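Beta-agarase D (Zobellia galactanivorans, PDB 4ASM) hydrolyses the beta-1,4 linkages of agarose at random along the chain, with retention of anomeric configuration, through its family GH16 catalytic domain. Local coordinates at residues D156-D162 and S186-R192; T270-L276 and P305-L309. One frame throughout, in Å; residues are numbered along the deposited sequence.

Interaction 1: D156-D162 and S186-R192. With IMD (imidazole), chain C.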
loop_
_atom_site.group_PDB
_atom_site.type_symbol
_atom_site.label_atom_id
_atom_site.label_comp_id
_atom_site.label_asym_id
_atom_site.label_seq_id
_atom_site.Cartn_x
_atom_site.Cartn_y
_atom_site.Cartn_z
ATOM N N ASP A 156 2.667 8.828 13.758
ATOM C CA ASP A 156 2.020 8.306 14.970
ATOM C C ASP A 156 1.189 7.046 14.743
ATOM O O ASP A 156 0.523 6.549 15.653
ATOM C CB ASP A 156 1.202 9.399 15.674
ATOM C CG ASP A 156 -0.145 9.680 15.009
ATOM O OD1 ASP A 156 -0.494 9.078 13.958
ATOM O OD2 ASP A 156 -0.866 10.539 15.559
ATOM N N ASP A 157 1.241 6.519 13.512
ATOM C CA ASP A 157 0.655 5.210 13.168
ATOM C C ASP A 157 -0.897 5.196 13.188
ATOM O O ASP A 157 -1.493 4.121 13.201
ATOM C CB ASP A 157 1.206 4.064 14.049
ATOM C CG ASP A 157 2.680 3.797 13.818
ATOM O OD1 ASP A 157 3.182 4.103 12.716
ATOM O OD2 ASP A 157 3.321 3.253 14.755
ATOM N N THR A 158 -1.533 6.369 13.155
ATOM C CA THR A 158 -3.018 6.406 13.168
ATOM C C THR A 158 -3.665 6.499 11.777
ATOM O O THR A 158 -4.814 6.126 11.605
ATOM C CB THR A 158 -3.575 7.564 14.032
ATOM O OG1 THR A 158 -3.148 8.825 13.521
ATOM C CG2 THR A 158 -3.122 7.422 15.495
ATOM N N GLN A 159 -2.945 7.054 10.805
ATOM C CA GLN A 159 -3.542 7.334 9.502
ATOM C C GLN A 159 -2.637 6.815 8.414
ATOM O O GLN A 159 -1.432 7.065 8.439
ATOM C CB GLN A 159 -3.781 8.830 9.318
ATOM C CG GLN A 159 -4.714 9.459 10.383
ATOM C CD GLN A 159 -5.001 10.947 10.181
ATOM O OE1 GLN A 159 -5.484 11.633 11.113
ATOM N NE2 GLN A 159 -4.726 11.456 9.012
ATOM N N GLU A 160 -3.229 6.123 7.435
ATOM C CA GLU A 160 -2.458 5.444 6.379
ATOM C C GLU A 160 -3.198 5.506 5.060
ATOM O O GLU A 160 -4.413 5.365 5.027
ATOM C CB GLU A 160 -2.224 3.987 6.781
ATOM C CG GLU A 160 -1.711 3.082 5.675
ATOM C CD GLU A 160 -1.512 1.661 6.146
ATOM O OE1 GLU A 160 -1.433 1.416 7.374
ATOM O OE2 GLU A 160 -1.403 0.778 5.252
ATOM N N ILE A 161 -2.454 5.744 3.989
ATOM C CA ILE A 161 -3.022 5.689 2.634
ATOM C C ILE A 161 -2.103 4.804 1.838
ATOM O O ILE A 161 -0.918 5.066 1.782
ATOM C CB ILE A 161 -3.089 7.089 1.989
ATOM C CG1 ILE A 161 -4.124 7.952 2.724
ATOM C CG2 ILE A 161 -3.390 6.997 0.477
ATOM C CD1 ILE A 161 -3.938 9.471 2.537
ATOM N N ASP A 162 -2.636 3.735 1.254
ATOM C CA ASP A 162 -1.792 2.840 0.478
ATOM C C ASP A 162 -1.804 3.256 -0.981
ATOM O O ASP A 162 -2.803 3.796 -1.478
ATOM C CB ASP A 162 -2.238 1.389 0.633
ATOM C CG ASP A 162 -2.158 0.916 2.048
ATOM O OD1 ASP A 162 -1.411 1.528 2.845
ATOM O OD2 ASP A 162 -2.858 -0.043 2.378
ATOM N N SER A 186 -6.196 0.650 -1.198
ATOM C CA SER A 186 -6.525 0.637 0.219
ATOM C C SER A 186 -5.988 1.833 1.006
ATOM O O SER A 186 -5.245 2.669 0.496
ATOM C CB SER A 186 -5.999 -0.678 0.808
ATOM O OG SER A 186 -6.508 -0.960 2.109
ATOM N N HIS A 187 -6.403 1.879 2.266
ATOM C CA HIS A 187 -5.899 2.840 3.243
ATOM C C HIS A 187 -6.206 2.210 4.581
ATOM O O HIS A 187 -6.882 1.199 4.642
ATOM C CB HIS A 187 -6.580 4.215 3.091
ATOM C CG HIS A 187 -7.978 4.265 3.634
ATOM N ND1 HIS A 187 -9.089 4.020 2.855
ATOM C CD2 HIS A 187 -8.442 4.536 4.881
ATOM C CE1 HIS A 187 -10.178 4.151 3.595
ATOM N NE2 HIS A 187 -9.817 4.473 4.829
ATOM N N HIS A 188 -5.683 2.780 5.665
ATOM C CA HIS A 188 -6.096 2.309 6.980
ATOM C C HIS A 188 -6.285 3.504 7.886
ATOM O O HIS A 188 -5.591 4.509 7.761
ATOM C CB HIS A 188 -5.015 1.442 7.631
ATOM C CG HIS A 188 -4.917 0.033 7.124
ATOM N ND1 HIS A 188 -4.397 -0.301 5.887
ATOM C CD2 HIS A 188 -5.177 -1.137 7.749
ATOM C CE1 HIS A 188 -4.389 -1.620 5.760
ATOM N NE2 HIS A 188 -4.853 -2.150 6.878
ATOM N N VAL A 189 -7.203 3.350 8.838
ATOM C CA VAL A 189 -7.250 4.219 10.011
ATOM C C VAL A 189 -7.188 3.337 11.259
ATOM O O VAL A 189 -7.762 2.245 11.283
ATOM C CB VAL A 189 -8.479 5.207 10.024
ATOM C CG1 VAL A 189 -8.392 6.177 8.845
ATOM C CG2 VAL A 189 -9.842 4.474 10.063
ATOM N N PHE A 190 -6.504 3.831 12.293
ATOM C CA PHE A 190 -6.282 3.037 13.523
ATOM C C PHE A 190 -6.649 3.800 14.769
ATOM O O PHE A 190 -6.433 4.996 14.851
ATOM C CB PHE A 190 -4.798 2.672 13.692
ATOM C CG PHE A 190 -4.224 1.838 12.572
ATOM C CD1 PHE A 190 -4.268 0.451 12.624
ATOM C CD2 PHE A 190 -3.594 2.461 11.488
ATOM C CE1 PHE A 190 -3.715 -0.317 11.566
ATOM C CE2 PHE A 190 -3.037 1.709 10.464
ATOM C CZ PHE A 190 -3.102 0.327 10.510
ATOM N N ILE A 191 -7.153 3.065 15.756
ATOM C CA ILE A 191 -6.961 3.470 17.146
ATOM C C ILE A 191 -5.737 2.707 17.635
ATOM O O ILE A 191 -5.639 1.499 17.455
ATOM C CB ILE A 191 -8.156 3.113 18.054
ATOM C CG1 ILE A 191 -9.462 3.590 17.439
ATOM C CG2 ILE A 191 -7.967 3.770 19.436
ATOM C CD1 ILE A 191 -10.694 3.432 18.366
ATOM N N ARG A 192 -4.795 3.434 18.231
ATOM C CA ARG A 192 -3.581 2.830 18.760
ATOM C C ARG A 192 -3.885 2.120 20.076
ATOM O O ARG A 192 -4.899 2.425 20.708
ATOM C CB ARG A 192 -2.500 3.894 19.016
ATOM C CG ARG A 192 -2.109 4.810 17.856
ATOM C CD ARG A 192 -1.786 4.030 16.610
ATOM N NE ARG A 192 -0.849 2.949 16.893
ATOM C CZ ARG A 192 -0.651 1.900 16.103
ATOM N NH1 ARG A 192 -1.314 1.771 14.951
ATOM N NH2 ARG A 192 0.217 0.971 16.481
HETATM N N1 IMD C . -0.032 -1.390 4.793
HETATM C C2 IMD C . 1.080 -1.789 5.434
HETATM N N3 IMD C . 1.568 -2.877 4.804
HETATM C C4 IMD C . 0.771 -3.169 3.750
HETATM C C5 IMD C . -0.242 -2.219 3.747
#

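Interaction 2: T270-L276 and P305-L309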
loop_
_atom_site.group_PDB
_atom_site.type_symbol
_atom_site.label_atom_id
_atom_site.label_comp_id
_atom_site.label_asym_id
_atom_site.label_seq_id
_atom_site.Cartn_x
_atom_site.Cartn_y
_atom_site.Cartn_z
ATOM N N THR A 270 -21.797 3.593 13.751
ATOM C CA THR A 270 -20.829 4.518 13.177
ATOM C C THR A 270 -19.843 5.010 14.261
ATOM O O THR A 270 -19.030 5.905 14.015
ATOM C CB THR A 270 -21.554 5.653 12.399
ATOM O OG1 THR A 270 -20.638 6.388 11.589
ATOM C CG2 THR A 270 -22.298 6.599 13.308
ATOM N N GLY A 271 -19.945 4.414 15.447
ATOM C CA GLY A 271 -18.990 4.653 16.551
ATOM C C GLY A 271 -17.948 3.554 16.639
ATOM O O GLY A 271 -17.916 2.638 15.807
ATOM N N VAL A 272 -17.094 3.606 17.662
ATOM C CA VAL A 272 -15.860 2.791 17.649
ATOM C C VAL A 272 -16.016 1.271 17.741
ATOM O O VAL A 272 -15.108 0.519 17.385
ATOM C CB VAL A 272 -14.813 3.286 18.684
ATOM C CG1 VAL A 272 -14.434 4.733 18.396
ATOM C CG2 VAL A 272 -15.340 3.103 20.108
ATOM N N ASN A 273 -17.168 0.809 18.207
ATOM C CA ASN A 273 -17.395 -0.623 18.262
ATOM C C ASN A 273 -18.214 -1.165 17.086
ATOM O O ASN A 273 -18.594 -2.339 17.073
ATOM C CB ASN A 273 -17.992 -1.031 19.616
ATOM C CG ASN A 273 -16.994 -0.852 20.756
ATOM O OD1 ASN A 273 -15.853 -1.338 20.692
ATOM N ND2 ASN A 273 -17.414 -0.144 21.801
ATOM N N GLY A 274 -18.430 -0.314 16.082
ATOM C CA GLY A 274 -19.158 -0.715 14.873
ATOM C C GLY A 274 -18.474 -1.798 14.041
ATOM O O GLY A 274 -17.238 -1.912 14.025
ATOM N N GLN A 275 -19.283 -2.592 13.342
ATOM C CA GLN A 275 -18.788 -3.599 12.406
ATOM C C GLN A 275 -19.484 -3.455 11.058
ATOM O O GLN A 275 -20.610 -2.987 10.974
ATOM C CB GLN A 275 -19.016 -5.022 12.929
ATOM C CG GLN A 275 -18.200 -5.387 14.168
ATOM C CD GLN A 275 -18.548 -6.761 14.735
ATOM O OE1 GLN A 275 -18.421 -7.789 14.057
ATOM N NE2 GLN A 275 -18.956 -6.786 16.001
ATOM N N LEU A 276 -18.811 -3.896 10.010
ATOM C CA LEU A 276 -19.390 -3.891 8.671
ATOM C C LEU A 276 -20.498 -4.930 8.548
ATOM O O LEU A 276 -20.367 -6.035 9.067
ATOM C CB LEU A 276 -18.290 -4.248 7.662
ATOM C CG LEU A 276 -17.111 -3.285 7.493
ATOM C CD1 LEU A 276 -16.028 -3.924 6.610
ATOM C CD2 LEU A 276 -17.547 -1.932 6.938
ATOM N N PRO A 305 -15.452 4.716 8.978
ATOM C CA PRO A 305 -16.873 4.468 9.282
ATOM C C PRO A 305 -17.157 4.370 10.766
ATOM O O PRO A 305 -18.296 4.627 11.175
ATOM C CB PRO A 305 -17.164 3.115 8.592
ATOM C CG PRO A 305 -15.818 2.473 8.378
ATOM C CD PRO A 305 -14.867 3.643 8.161
ATOM N N PHE A 306 -16.153 3.978 11.553
ATOM C CA PHE A 306 -16.319 3.742 13.002
ATOM C C PHE A 306 -15.702 4.825 13.905
ATOM O O PHE A 306 -15.599 4.625 15.116
ATOM C CB PHE A 306 -15.830 2.341 13.357
ATOM C CG PHE A 306 -16.346 1.286 12.432
ATOM C CD1 PHE A 306 -17.715 1.153 12.217
ATOM C CD2 PHE A 306 -15.481 0.449 11.745
ATOM C CE1 PHE A 306 -18.219 0.185 11.330
ATOM C CE2 PHE A 306 -15.978 -0.528 10.859
ATOM C CZ PHE A 306 -17.351 -0.671 10.672
ATOM N N ASN A 307 -15.309 5.945 13.307
ATOM C CA ASN A 307 -14.854 7.124 14.048
ATOM C C ASN A 307 -13.595 6.864 14.854
ATOM O O ASN A 307 -13.408 7.422 15.952
ATOM C CB ASN A 307 -15.974 7.651 14.958
ATOM C CG ASN A 307 -15.728 9.066 15.410
ATOM O OD1 ASN A 307 -15.170 9.877 14.677
ATOM N ND2 ASN A 307 -16.135 9.377 16.645
ATOM N N TYR A 308 -12.709 6.035 14.304
ATOM C CA TYR A 308 -11.457 5.694 14.996
ATOM C C TYR A 308 -10.583 6.931 15.226
ATOM O O TYR A 308 -9.842 7.006 16.224
ATOM C CB TYR A 308 -10.663 4.663 14.184
ATOM C CG TYR A 308 -11.241 3.268 14.167
ATOM C CD1 TYR A 308 -12.366 2.927 14.934
ATOM C CD2 TYR A 308 -10.675 2.279 13.352
ATOM C CE1 TYR A 308 -12.897 1.625 14.887
ATOM C CE2 TYR A 308 -11.180 1.017 13.296
ATOM C CZ TYR A 308 -12.299 0.670 14.063
ATOM O OH TYR A 308 -12.761 -0.615 13.960
ATOM N N LEU A 309 -10.640 7.891 14.306
ATOM C CA LEU A 309 -9.787 9.090 14.368
ATOM C C LEU A 309 -10.380 10.185 15.250
ATOM O O LEU A 309 -9.682 11.159 15.612
ATOM C CB LEU A 309 -9.495 9.648 12.966
ATOM C CG LEU A 309 -8.848 8.671 11.975
ATOM C CD1 LEU A 309 -8.580 9.377 10.663
ATOM C CD2 LEU A 309 -7.547 8.058 12.559
HETATM O O HOH W 1 -15.052 -1.131 15.314
#

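Interaction 1: D156-D162 and S186-R192
Ser186 opens the contact by accepting a hydrogen bond from Asp162 N at its carbonyl oxygen (2.9 Å), and its CB packs against Asp162 OD2. The antiparallel ladder starts at His187, a non-hydrogen-bonded partner of Ile161: its CB lies 3.1 Å from Glu160 O, while the ring leaves on the face of Ile161, where NE2 bonds to Ile303 O. His188 and Glu160 form the hydrogen-bonded pair, N to O in both directions. Their side chains run alongside each other on the opposite face, carboxylate and ring planes 25° apart. Glu160 reaches this position extended, CG anti to the backbone N (chi1 167°). Its OE2 accepts a nearly straight hydrogen bond from N1 of an imidazole (2.6 Å, 170°), which also bonds to Glu326 and probably comes from the crystallisation liquor. Glu160 OE2 also lies 2.5 Å from Asp162 OD1. Both acids belong to the GH16 signature Glu-Ile-Asp-Ile-Met-Glu, which runs from Glu160, by similarity the nucleophile, to Glu165, by similarity the proton donor. Val189 faces Gln159, and its CA approaches Thr158 O. Phe190 N bonds to that same oxygen, and its ring sets the CE2 edge 3.5 Å from Glu160 OE1, in the ring plane. Beyond the ladder, Arg192, a substrate-binding residue by similarity, folds back through bends at chi2 and chi3. This lays one guanidinium face over Asp157 CB, and NH1 makes a weak bond to Asp157 O (2.9 Å). The Asp157 carboxylate bonds through OD1 to His61 NE2. In the beta-jelly-roll sandwich, strand 147-153 flanks strand 159-162 and strand 197-199 flanks 187-191; Ile161 packs against strand 220-229, while Glu160 and Asp162 point into the cleft.

Interaction 2: T270-L276 and P305-L309
Phe306 buries more surface than any other residue here, its ring lying against the backbone that leaves the 271-274 turn. Gly274 O sits on the ring face, 3.3 Å above the plane of Phe306 and over its centre, and Gly274 C is 3.4 Å from Phe306 CE1. The carbonyl oxygen thus lies over one face and Pro305 CG over the rim of the other. Leu276 crosses the Phe306 side chain at about a right angle and brings CD2 to 3.9 Å from Phe306 CZ. Val272 reaches the other segment with CG1, which is anti to the carbonyl carbon (chi1 -59°) and meets Tyr308 CD1 at 4.4 Å.

The turn itself is a type I beta turn, closed by Gly274 N bonding to Gly271 O. It belongs to the long loop between strands 259-264 and 278-279, and it meets a second loop that leads from helix 291-297 to strand 320-326.

The direct polar approaches include two CA-H...O contacts: Thr270 CA to Pro305 O at 3.2 Å, and Val272 CA to Phe306 O at 3.1 Å.

Water completes the polar link. One molecule donates to Val272 O (2.6 Å) and to Gly274 O, and accepts from Tyr308 OH (2.7 Å), lying at the edge of the tyrosine ring in its plane. The edge of that ring also meets Val272 O through CE1, while Tyr308 packs on Lys197 and Tyr199 of strand 197-199.

How the interactions relate
Interaction 1 is the more buried, with its centre about 11 Å from that of the chain; interaction 2 joins two loops about 22 Å out and is partly buried. The first is held by a regular antiparallel backbone ladder with acidic groups on its cleft face, whereas the second relies on ring packing, CA-H...O approaches and a shared water. They meet directly, about 14 Å apart between centres: Tyr308 CB packs on Ile191 CG1 at 3.6 Å, and Leu309 CD1 on Val189 CG1 at 3.7 Å. Through these contacts the loop 305-309 packs on strand 187-191; strand 197-199 borders both interactions.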